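Local coordinates for protein glutamate--tRNA ligase (Elizabethkingia anophelis, PDB 6B1Z) that probably charges its cognate tRNA with glutamate in an ATP-dependent reaction, as a class I glutamyl-tRNA synthetase, at residues A[48-53]-A[89-94]; A[63-68]-A[279-284]; A[171-176]-A[239-244]; A[111-116]-A[148-153]. All coordinates share one frame; numbering follows the deposited sequence.

Following the chain from its N terminus, the loop after strand 45-48 opens interaction 1, which closes at 89-94, just before helix 96-106. Helix 62-73, inside that loop, opens interaction 2, which closes only at 279-284, so the two cross; they also touch, through the Arg91-Glu63 salt bridge and the packing of Leu48 on Met67. Interactions 4 and 3 follow in series, both nested within the long loop of interaction 2. Interaction 4 joins edge strand 112-115 to the turn before helix 154-162, and interaction 3 ties the end of strand 168-171 to helix 236-246. These last two meet at Tyr111, whose backbone O lies 2.8 Å from Lys172 N.

Interaction 1 (A[48-53]-A[89-94]); sequences LRIEDT and PYRQSE
The side-chain amide of Gln92 lies close to the Arg49 guanidinium, their planes 18° apart, and is turned 38° from the Glu51 carboxylate. Neither meeting is a hydrogen bond: Arg49 NE and Gln92 NE2 are both donors, and Glu51 OE1 and Gln92 OE1 are two acceptors 3.1 Å apart. Asp217 and Asn214 hold the amide nitrogen instead, while Arg49 NE makes a salt bridge to Glu51 OE2 at 3.0 Å and its NH1 pairs with Asp218. The Asp52 carboxylate grips Ser93 twice. Ser93 N reaches Asp52 OD1 on the syn side, though tilted out of the carboxylate plane, at 2.8 Å, whereas Ser93 OG comes from above the plane to Asp52 OD2 at 2.6 Å. Glu94 OE2 lies in plane at the edge of the Arg91 guanidinium, and Glu63 takes Arg91 NE.

The two backbones run the same way and form a single bridge, Ile50 N to Tyr90 O (2.9 Å) and Gln92 N to Ile50 O (3.0 Å). A formic acid, probably from the crystallisation liquor, lies about 3 Å from the Glu51 side chain and may mark a pocket. Segment 48-53 leaves the end of strand 45-48 of the catalytic domain; helix 210-220 meets Thr53 and Gln92, and helix 62-73 meets Leu48 and Ile50.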
# COMPACT_ATOMS: atom_id res chain seq x y z
N LEU A 48 5.62 -15.35 6.58
CA LEU A 48 4.24 -14.86 6.62
C LEU A 48 3.45 -15.72 7.59
O LEU A 48 3.35 -16.94 7.39
CB LEU A 48 3.60 -14.89 5.23
CG LEU A 48 2.10 -14.53 5.20
CD1 LEU A 48 1.86 -13.06 5.57
CD2 LEU A 48 1.55 -14.82 3.80
N ARG A 49 2.92 -15.10 8.64
CA ARG A 49 2.09 -15.79 9.62
C ARG A 49 0.71 -15.16 9.59
O ARG A 49 0.56 -13.94 9.77
CB ARG A 49 2.71 -15.73 11.02
CG ARG A 49 1.95 -16.57 12.04
CD ARG A 49 2.67 -16.68 13.38
NE ARG A 49 2.67 -15.39 14.09
CZ ARG A 49 3.74 -14.82 14.62
NH1 ARG A 49 4.93 -15.40 14.55
NH2 ARG A 49 3.62 -13.66 15.25
N ILE A 50 -0.31 -15.98 9.34
CA ILE A 50 -1.68 -15.49 9.21
C ILE A 50 -2.31 -15.44 10.60
O ILE A 50 -2.36 -16.44 11.33
CB ILE A 50 -2.49 -16.37 8.25
CG1 ILE A 50 -1.89 -16.29 6.84
CG2 ILE A 50 -3.97 -15.96 8.27
CD1 ILE A 50 -1.84 -14.90 6.24
N GLU A 51 -2.77 -14.25 10.97
CA GLU A 51 -3.29 -14.00 12.31
C GLU A 51 -4.80 -14.16 12.29
O GLU A 51 -5.56 -13.19 12.34
CB GLU A 51 -2.88 -12.61 12.77
CG GLU A 51 -1.42 -12.35 12.54
CD GLU A 51 -0.59 -12.83 13.69
OE1 GLU A 51 -0.83 -12.30 14.80
OE2 GLU A 51 0.26 -13.74 13.50
N ASP A 52 -5.24 -15.42 12.21
CA ASP A 52 -6.65 -15.72 12.00
C ASP A 52 -7.31 -16.33 13.23
O ASP A 52 -8.23 -17.15 13.10
CB ASP A 52 -6.84 -16.63 10.78
CG ASP A 52 -6.17 -17.99 10.94
OD1 ASP A 52 -5.24 -18.11 11.77
OD2 ASP A 52 -6.57 -18.94 10.23
N THR A 53 -6.90 -15.94 14.45
CA THR A 53 -7.60 -16.45 15.63
C THR A 53 -8.88 -15.68 15.95
O THR A 53 -9.71 -16.20 16.71
CB THR A 53 -6.71 -16.44 16.87
OG1 THR A 53 -6.19 -15.12 17.09
CG2 THR A 53 -5.56 -17.43 16.72
N PRO A 89 2.18 -25.13 11.68
CA PRO A 89 1.34 -24.31 10.79
C PRO A 89 1.65 -22.82 10.86
O PRO A 89 1.93 -22.27 11.93
CB PRO A 89 -0.08 -24.57 11.31
CG PRO A 89 0.01 -25.83 12.11
CD PRO A 89 1.38 -25.78 12.73
N TYR A 90 1.56 -22.17 9.71
CA TYR A 90 1.74 -20.72 9.65
C TYR A 90 0.41 -19.98 9.70
O TYR A 90 0.39 -18.77 9.45
CB TYR A 90 2.55 -20.33 8.40
CG TYR A 90 3.98 -20.79 8.52
CD1 TYR A 90 4.91 -20.04 9.22
CD2 TYR A 90 4.39 -22.02 7.98
CE1 TYR A 90 6.22 -20.48 9.37
CE2 TYR A 90 5.70 -22.47 8.13
CZ TYR A 90 6.61 -21.69 8.81
OH TYR A 90 7.90 -22.12 8.98
N ARG A 91 -0.68 -20.66 10.04
CA ARG A 91 -1.94 -20.01 10.42
C ARG A 91 -2.17 -20.25 11.90
O ARG A 91 -2.12 -21.39 12.37
CB ARG A 91 -3.13 -20.56 9.63
CG ARG A 91 -3.03 -20.43 8.14
CD ARG A 91 -4.32 -20.93 7.52
NE ARG A 91 -4.30 -20.82 6.07
CZ ARG A 91 -4.49 -21.84 5.24
NH1 ARG A 91 -4.74 -23.05 5.73
NH2 ARG A 91 -4.47 -21.66 3.92
N GLN A 92 -2.45 -19.17 12.63
CA GLN A 92 -2.59 -19.30 14.08
C GLN A 92 -3.81 -20.12 14.47
O GLN A 92 -3.80 -20.78 15.52
CB GLN A 92 -2.62 -17.90 14.71
CG GLN A 92 -1.26 -17.20 14.59
CD GLN A 92 -1.17 -15.93 15.40
OE1 GLN A 92 -2.05 -15.07 15.34
NE2 GLN A 92 -0.09 -15.79 16.14
N SER A 93 -4.86 -20.12 13.64
CA SER A 93 -6.04 -20.94 13.93
C SER A 93 -5.71 -22.43 13.99
O SER A 93 -6.50 -23.21 14.54
CB SER A 93 -7.14 -20.71 12.89
OG SER A 93 -6.75 -21.14 11.59
N GLU A 94 -4.56 -22.84 13.47
CA GLU A 94 -4.18 -24.24 13.38
C GLU A 94 -3.15 -24.63 14.43
O GLU A 94 -2.61 -25.75 14.37
CB GLU A 94 -3.65 -24.52 11.97
CG GLU A 94 -4.74 -24.33 10.92
CD GLU A 94 -4.22 -24.39 9.50
OE1 GLU A 94 -3.01 -24.63 9.33
OE2 GLU A 94 -5.02 -24.20 8.56

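Interaction 2 (A[63-68]-A[279-284]); sequences EEYIME and PVFPLN
Tyr65 OH donates a hydrogen bond to Leu283 O at 2.7 Å, arriving well off the C=O direction (angle 115°) and 29° out of the carbonyl plane. Relative to the ring, that oxygen lies in plane at the edge, and so does a second carbonyl: Asn284 O is 3.3 Å from Tyr65 CE2. The phenol extends from the helix with chi1 at -175°, its CG opposite the backbone N, far enough to bring its hydroxyl to the loop backbone.

Helix 62-73 belongs to the catalytic domain of a class I synthetase, and 279-284 follows helix 270-276, shortly after the KMSKS-type signature, here KLSKR. Phe281 and His25, the first residue of the HIGH-type signature HLGG, form an edge-to-face stack.

Apolar contacts come from Leu283 and Pro282. Leu283 and Tyr65 lie alongside, pointing opposite ways, with Leu283 CB 3.8 Å from Tyr65 CE2 and Leu283 CD1 over a ring face. Pro282 CG approaches Tyr65 CE1 obliquely at 4.1 Å. Leu283 CD1 also rests 3.7 Å from Glu68 CG, on the extended aliphatic part of that side chain, and Leu283 continues onto Ala69 and Trp72. In the ionic group, Glu68 OE2 forms a salt bridge with Arg298 NH1.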
# COMPACT_ATOMS: atom_id res chain seq x y z
N GLU A 63 -6.42 -13.89 3.00
CA GLU A 63 -5.12 -14.52 2.85
C GLU A 63 -4.69 -14.53 1.39
O GLU A 63 -3.54 -14.21 1.07
CB GLU A 63 -5.15 -15.94 3.41
CG GLU A 63 -3.83 -16.67 3.26
CD GLU A 63 -3.86 -18.05 3.87
OE1 GLU A 63 -4.39 -18.18 5.00
OE2 GLU A 63 -3.39 -19.01 3.21
N GLU A 64 -5.62 -14.89 0.49
CA GLU A 64 -5.34 -14.87 -0.94
C GLU A 64 -4.97 -13.46 -1.40
O GLU A 64 -4.03 -13.27 -2.16
CB GLU A 64 -6.54 -15.39 -1.72
CG GLU A 64 -6.85 -16.88 -1.48
CD GLU A 64 -7.77 -17.13 -0.29
OE1 GLU A 64 -7.74 -16.36 0.69
OE2 GLU A 64 -8.54 -18.12 -0.35
N TYR A 65 -5.71 -12.45 -0.91
CA TYR A 65 -5.37 -11.06 -1.23
C TYR A 65 -3.93 -10.73 -0.83
O TYR A 65 -3.18 -10.10 -1.60
CB TYR A 65 -6.35 -10.12 -0.52
CG TYR A 65 -6.18 -8.65 -0.87
CD1 TYR A 65 -5.14 -7.90 -0.31
CD2 TYR A 65 -7.06 -8.03 -1.74
CE1 TYR A 65 -4.96 -6.58 -0.64
CE2 TYR A 65 -6.90 -6.69 -2.07
CZ TYR A 65 -5.85 -5.98 -1.51
OH TYR A 65 -5.69 -4.65 -1.83
N ILE A 66 -3.54 -11.09 0.39
CA ILE A 66 -2.19 -10.80 0.87
C ILE A 66 -1.15 -11.45 -0.03
O ILE A 66 -0.18 -10.80 -0.45
CB ILE A 66 -2.04 -11.27 2.33
CG1 ILE A 66 -2.92 -10.42 3.24
CG2 ILE A 66 -0.57 -11.24 2.74
CD1 ILE A 66 -3.27 -11.13 4.56
N MET A 67 -1.33 -12.75 -0.33
CA MET A 67 -0.36 -13.43 -1.19
C MET A 67 -0.30 -12.80 -2.57
O MET A 67 0.79 -12.59 -3.12
CB MET A 67 -0.70 -14.93 -1.28
CG MET A 67 -0.34 -15.72 -0.02
SD MET A 67 1.41 -15.61 0.39
CE MET A 67 2.17 -16.38 -1.04
N GLU A 68 -1.46 -12.46 -3.15
CA GLU A 68 -1.48 -11.84 -4.48
C GLU A 68 -0.78 -10.49 -4.46
O GLU A 68 -0.06 -10.14 -5.41
CB GLU A 68 -2.92 -11.71 -4.99
CG GLU A 68 -3.01 -11.21 -6.43
CD GLU A 68 -4.44 -11.18 -6.96
OE1 GLU A 68 -5.34 -11.79 -6.33
OE2 GLU A 68 -4.68 -10.54 -8.01
N PRO A 279 -5.68 5.83 -4.71
CA PRO A 279 -6.10 4.56 -4.11
C PRO A 279 -5.46 4.38 -2.74
O PRO A 279 -4.49 5.04 -2.36
CB PRO A 279 -5.61 3.51 -5.11
CG PRO A 279 -4.51 4.15 -5.86
CD PRO A 279 -4.75 5.63 -5.84
N VAL A 280 -6.05 3.47 -1.98
CA VAL A 280 -5.55 3.17 -0.65
C VAL A 280 -5.12 1.72 -0.48
O VAL A 280 -4.37 1.43 0.47
CB VAL A 280 -6.58 3.55 0.43
CG1 VAL A 280 -6.74 5.07 0.49
CG2 VAL A 280 -7.92 2.87 0.16
N PHE A 281 -5.51 0.82 -1.37
CA PHE A 281 -5.11 -0.58 -1.29
C PHE A 281 -4.27 -0.96 -2.50
O PHE A 281 -4.47 -0.39 -3.58
CB PHE A 281 -6.36 -1.47 -1.22
CG PHE A 281 -7.35 -1.03 -0.17
CD1 PHE A 281 -6.95 -0.75 1.12
CD2 PHE A 281 -8.69 -0.89 -0.50
CE1 PHE A 281 -7.87 -0.35 2.09
CE2 PHE A 281 -9.62 -0.48 0.45
CZ PHE A 281 -9.20 -0.21 1.74
N PRO A 282 -3.33 -1.91 -2.38
CA PRO A 282 -2.54 -2.28 -3.57
C PRO A 282 -3.37 -2.89 -4.69
O PRO A 282 -3.09 -2.62 -5.86
CB PRO A 282 -1.51 -3.28 -3.00
CG PRO A 282 -2.15 -3.82 -1.74
CD PRO A 282 -2.91 -2.64 -1.17
N LEU A 283 -4.39 -3.68 -4.35
CA LEU A 283 -5.22 -4.38 -5.31
C LEU A 283 -6.68 -4.05 -5.05
O LEU A 283 -7.06 -3.66 -3.94
CB LEU A 283 -5.03 -5.91 -5.23
CG LEU A 283 -3.62 -6.45 -5.02
CD1 LEU A 283 -3.67 -7.98 -4.86
CD2 LEU A 283 -2.73 -6.09 -6.19
N ASN A 284 -7.51 -4.26 -6.08
CA ASN A 284 -8.96 -4.14 -5.94
C ASN A 284 -9.46 -4.89 -4.71
O ASN A 284 -9.08 -6.04 -4.48
CB ASN A 284 -9.64 -4.71 -7.18
CG ASN A 284 -9.81 -3.71 -8.29
OD1 ASN A 284 -9.14 -2.68 -8.33
ND2 ASN A 284 -10.71 -4.01 -9.22

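Interaction 3 (A[171-176]-A[239-244]); sequences FKMPLD and HVLLYE. With EDO (1,2-ethanediol), chain V.
Phe171 sets its ring against two leucines of helix 236-246: its CZ is 3.6 Å from Leu241 CB and its CD1 is 3.5 Å from Leu242 CD2. Phe171 ends strand 168-171, the middle strand of a three-stranded antiparallel sheet in the catalytic domain, so this contact lays the loop that leaves this strand on the helix. The ring crosses Leu241 at about a right angle but lies antiparallel alongside Leu242. Leu241 CD1 is the meeting point of the loop side chains, with Met173 SD at 4.0 Å and Pro174 CD at 4.3 Å. A bend at chi2 (-62°) brings the Met173 sulfur to that carbon, and its CE lies as near. No hydrogen bond crosses between the two segments.

In the next shell, Leu238 touches Phe171 and Met173, Ile179 backs Leu241, and Ile215 of helix 210-220 backs Leu242. The loop backbone is positioned by Asp198 and Arg143, which bind Met173 N and O, and Glu244 forms a salt bridge with Arg177.

On another side of the same helix, flanked by His239 and Tyr243, sits an ethanediol, probably from the crystallisation liquor, which Asp218 also binds. Its O1 stands over the face of the His239 ring, 3.1 Å above the plane. Its other oxygen, O2, lies in plane at the edge of the Tyr243 ring and accepts a hydrogen bond from Tyr243 OH at 2.6 Å.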
# COMPACT_ATOMS: atom_id res chain seq x y z
N PHE A 171 -3.51 -11.31 32.06
CA PHE A 171 -2.19 -11.02 32.59
C PHE A 171 -2.32 -10.25 33.89
O PHE A 171 -3.15 -9.35 34.00
CB PHE A 171 -1.40 -10.20 31.57
CG PHE A 171 0.01 -9.92 31.99
CD1 PHE A 171 1.00 -10.88 31.82
CD2 PHE A 171 0.35 -8.68 32.54
CE1 PHE A 171 2.32 -10.61 32.19
CE2 PHE A 171 1.67 -8.42 32.91
CZ PHE A 171 2.64 -9.38 32.76
N LYS A 172 -1.50 -10.58 34.89
CA LYS A 172 -1.51 -9.86 36.17
C LYS A 172 -0.43 -8.77 36.15
O LYS A 172 0.75 -9.03 36.41
CB LYS A 172 -1.30 -10.83 37.33
CG LYS A 172 -1.48 -10.19 38.71
CD LYS A 172 -1.24 -11.24 39.79
CE LYS A 172 -1.41 -10.65 41.17
NZ LYS A 172 -0.22 -9.86 41.57
N MET A 173 -0.84 -7.54 35.86
CA MET A 173 0.13 -6.45 35.76
C MET A 173 0.80 -6.24 37.11
O MET A 173 0.10 -6.12 38.13
CB MET A 173 -0.53 -5.14 35.34
CG MET A 173 -0.37 -4.81 33.90
SD MET A 173 1.36 -4.58 33.41
CE MET A 173 1.10 -4.93 31.66
N PRO A 174 2.13 -6.21 37.17
CA PRO A 174 2.83 -5.93 38.42
C PRO A 174 2.42 -4.58 39.02
O PRO A 174 2.05 -3.65 38.30
CB PRO A 174 4.31 -5.91 38.01
CG PRO A 174 4.38 -6.77 36.78
CD PRO A 174 3.05 -6.59 36.07
N LEU A 175 2.51 -4.50 40.35
CA LEU A 175 2.33 -3.25 41.07
C LEU A 175 3.56 -2.35 40.93
O LEU A 175 4.67 -2.74 41.31
CB LEU A 175 2.05 -3.55 42.55
CG LEU A 175 1.93 -2.33 43.48
CD1 LEU A 175 0.81 -1.41 43.02
CD2 LEU A 175 1.72 -2.75 44.93
N ASP A 176 3.35 -1.13 40.41
CA ASP A 176 4.33 -0.04 40.49
C ASP A 176 5.74 -0.50 40.10
O ASP A 176 6.71 -0.36 40.85
CB ASP A 176 4.31 0.56 41.90
CG ASP A 176 5.12 1.84 42.02
OD1 ASP A 176 5.46 2.44 40.99
OD2 ASP A 176 5.44 2.25 43.17
N HIS A 239 4.28 -7.10 26.14
CA HIS A 239 4.92 -8.19 25.41
C HIS A 239 6.25 -8.58 26.05
O HIS A 239 6.54 -9.77 26.19
CB HIS A 239 5.10 -7.78 23.95
CG HIS A 239 3.80 -7.51 23.28
ND1 HIS A 239 3.67 -6.72 22.15
CD2 HIS A 239 2.54 -7.91 23.60
CE1 HIS A 239 2.40 -6.66 21.80
NE2 HIS A 239 1.70 -7.39 22.65
N VAL A 240 7.05 -7.59 26.44
CA VAL A 240 8.31 -7.88 27.11
C VAL A 240 8.06 -8.61 28.42
O VAL A 240 8.76 -9.58 28.75
CB VAL A 240 9.11 -6.57 27.30
CG1 VAL A 240 10.27 -6.75 28.28
CG2 VAL A 240 9.62 -6.09 25.94
N LEU A 241 7.01 -8.22 29.16
CA LEU A 241 6.68 -8.91 30.40
C LEU A 241 6.21 -10.34 30.15
O LEU A 241 6.45 -11.23 30.98
CB LEU A 241 5.62 -8.12 31.18
CG LEU A 241 6.15 -6.88 31.89
CD1 LEU A 241 4.95 -6.00 32.30
CD2 LEU A 241 6.96 -7.31 33.12
N LEU A 242 5.53 -10.59 29.01
CA LEU A 242 5.12 -11.96 28.71
C LEU A 242 6.33 -12.85 28.45
O LEU A 242 6.35 -14.00 28.90
CB LEU A 242 4.17 -11.97 27.51
CG LEU A 242 2.76 -11.46 27.86
CD1 LEU A 242 1.96 -11.27 26.56
CD2 LEU A 242 2.00 -12.41 28.81
N TYR A 243 7.34 -12.35 27.72
CA TYR A 243 8.55 -13.16 27.53
C TYR A 243 9.18 -13.47 28.87
O TYR A 243 9.56 -14.62 29.13
CB TYR A 243 9.56 -12.46 26.61
CG TYR A 243 9.17 -12.50 25.15
CD1 TYR A 243 9.37 -13.64 24.40
CD2 TYR A 243 8.61 -11.39 24.54
CE1 TYR A 243 9.01 -13.68 23.06
CE2 TYR A 243 8.24 -11.42 23.20
CZ TYR A 243 8.44 -12.57 22.48
OH TYR A 243 8.09 -12.61 21.15
N GLU A 244 9.24 -12.48 29.76
CA GLU A 244 9.76 -12.73 31.11
C GLU A 244 8.94 -13.79 31.83
O GLU A 244 9.51 -14.70 32.47
CB GLU A 244 9.77 -11.42 31.90
CG GLU A 244 10.29 -11.58 33.32
CD GLU A 244 10.26 -10.28 34.09
OE1 GLU A 244 10.41 -9.21 33.48
OE2 GLU A 244 10.08 -10.33 35.32
C1 EDO V . 4.58 -9.91 19.70
O1 EDO V . 3.51 -9.46 20.54
C2 EDO V . 5.90 -9.60 20.37
O2 EDO V . 6.88 -10.58 19.97

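Interaction 4 (A[111-116]-A[148-153]); sequences YAYLAF and NSISLP
Asn148, whose CB packs on the edge of the Tyr113 ring, 3.6 Å from Tyr113 CE1, offers its OD1 to two backbone donors of its own turn. Ile150 N reaches Asn148 OD1 at 2.9 Å on a lone pair in the carbonyl plane, which makes an Asx turn; Ser151 N comes to the same oxygen, tilted 35° from that plane, and extends this to an Asx motif. Arg143 O and Tyr138 OH hold the ND2 end, fixing the rotation of the amide.

The turn docks on strand 112-115, an edge strand of a three-stranded antiparallel sheet, through a single bridge between Ala115 and Asn148. Ser149 N donates to Leu114 O at 2.7 Å, in the carbonyl plane. The serine hydroxyl oxygen returns the grip, accepting from Leu114 N at 3.0 Å, so both backbone polar atoms of Leu114 are engaged. Tyr113 and Ala115 on the same strand instead bond backbone to backbone with strand 168-171.

The Tyr113 ring and the Asn148 amide have their planes 67° apart, and Tyr113 OH bonds to Asp198. Ile150 CD1 can lie over a face of this ring in a CH-pi contact, but the side chain has two conformers, so this contact is uncertain. Pro153 takes the N-cap position of helix 154-162, whose Leu160 touches both Phe116 and Leu152; across the segments, Phe116 CD1 lies 4.3 Å from Leu152 CD1.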
# COMPACT_ATOMS: atom_id res chain seq x y z
N TYR A 111 1.97 -14.44 36.91
CA TYR A 111 1.69 -13.43 35.91
C TYR A 111 0.35 -13.62 35.22
O TYR A 111 0.04 -12.85 34.31
CB TYR A 111 2.80 -13.41 34.85
CG TYR A 111 4.10 -12.79 35.30
CD1 TYR A 111 5.17 -13.57 35.69
CD2 TYR A 111 4.25 -11.40 35.32
CE1 TYR A 111 6.38 -13.00 36.08
CE2 TYR A 111 5.44 -10.81 35.71
CZ TYR A 111 6.50 -11.62 36.09
OH TYR A 111 7.69 -11.05 36.48
N ALA A 112 -0.44 -14.61 35.63
CA ALA A 112 -1.73 -14.87 35.00
C ALA A 112 -2.76 -15.28 36.04
O ALA A 112 -2.43 -15.88 37.07
CB ALA A 112 -1.62 -15.96 33.91
N TYR A 113 -4.02 -14.96 35.75
CA TYR A 113 -5.11 -15.34 36.64
C TYR A 113 -6.38 -15.54 35.82
O TYR A 113 -6.45 -15.17 34.64
CB TYR A 113 -5.30 -14.29 37.75
CG TYR A 113 -5.77 -12.91 37.35
CD1 TYR A 113 -7.12 -12.59 37.37
CD2 TYR A 113 -4.87 -11.89 36.99
CE1 TYR A 113 -7.57 -11.33 37.05
CE2 TYR A 113 -5.33 -10.60 36.66
CZ TYR A 113 -6.68 -10.34 36.70
OH TYR A 113 -7.15 -9.10 36.38
N LEU A 114 -7.39 -16.14 36.45
CA LEU A 114 -8.66 -16.45 35.80
C LEU A 114 -9.69 -15.37 36.10
O LEU A 114 -9.78 -14.89 37.24
CB LEU A 114 -9.19 -17.81 36.27
CG LEU A 114 -8.20 -18.97 36.37
CD1 LEU A 114 -8.92 -20.23 36.83
CD2 LEU A 114 -7.48 -19.19 35.06
N ALA A 115 -10.47 -14.98 35.09
CA ALA A 115 -11.47 -13.93 35.28
C ALA A 115 -12.80 -14.39 34.72
O ALA A 115 -12.86 -14.90 33.59
CB ALA A 115 -11.03 -12.61 34.63
N PHE A 116 -13.86 -14.20 35.50
CA PHE A 116 -15.18 -14.76 35.23
C PHE A 116 -16.20 -13.70 34.84
O PHE A 116 -17.38 -14.03 34.64
CB PHE A 116 -15.69 -15.53 36.45
CG PHE A 116 -14.82 -16.70 36.85
CD1 PHE A 116 -13.86 -16.56 37.84
CD2 PHE A 116 -14.95 -17.92 36.22
CE1 PHE A 116 -13.06 -17.62 38.20
CE2 PHE A 116 -14.16 -19.01 36.59
CZ PHE A 116 -13.20 -18.85 37.58
N ASN A 148 -12.77 -12.61 39.77
CA ASN A 148 -11.61 -13.30 39.22
C ASN A 148 -10.93 -14.09 40.33
O ASN A 148 -11.34 -14.03 41.49
CB ASN A 148 -10.66 -12.28 38.56
CG ASN A 148 -10.25 -11.20 39.53
OD1 ASN A 148 -9.58 -11.48 40.52
ND2 ASN A 148 -10.65 -9.96 39.25
N SER A 149 -9.88 -14.85 39.98
CA SER A 149 -9.25 -15.72 40.97
C SER A 149 -8.37 -14.97 41.96
O SER A 149 -7.87 -15.59 42.90
CB SER A 149 -8.45 -16.83 40.27
OG SER A 149 -7.46 -16.32 39.41
N ILE A 150 -8.17 -13.67 41.77
CA ILE A 150 -7.52 -12.86 42.79
C ILE A 150 -8.52 -12.33 43.81
O ILE A 150 -8.26 -12.34 45.01
CB ILE A 150 -6.72 -11.72 42.13
CG1 ILE A 150 -5.54 -12.29 41.35
CG2 ILE A 150 -6.26 -10.70 43.18
CD1 ILE A 150 -4.88 -11.30 40.43
N SER A 151 -9.69 -11.88 43.34
CA SER A 151 -10.69 -11.25 44.20
C SER A 151 -11.61 -12.25 44.90
O SER A 151 -12.14 -11.95 45.98
CB SER A 151 -11.56 -10.29 43.37
OG SER A 151 -12.41 -11.02 42.49
N LEU A 152 -11.83 -13.39 44.31
CA LEU A 152 -12.82 -14.31 44.85
C LEU A 152 -12.15 -15.35 45.74
O LEU A 152 -11.03 -15.78 45.46
CB LEU A 152 -13.58 -15.02 43.73
CG LEU A 152 -14.37 -14.09 42.80
CD1 LEU A 152 -15.02 -14.91 41.69
CD2 LEU A 152 -15.42 -13.30 43.59
N PRO A 153 -12.84 -15.76 46.81
CA PRO A 153 -12.31 -16.83 47.66
C PRO A 153 -12.00 -18.09 46.86
O PRO A 153 -12.68 -18.42 45.89
CB PRO A 153 -13.45 -17.08 48.66
CG PRO A 153 -14.21 -15.79 48.70
CD PRO A 153 -14.11 -15.21 47.31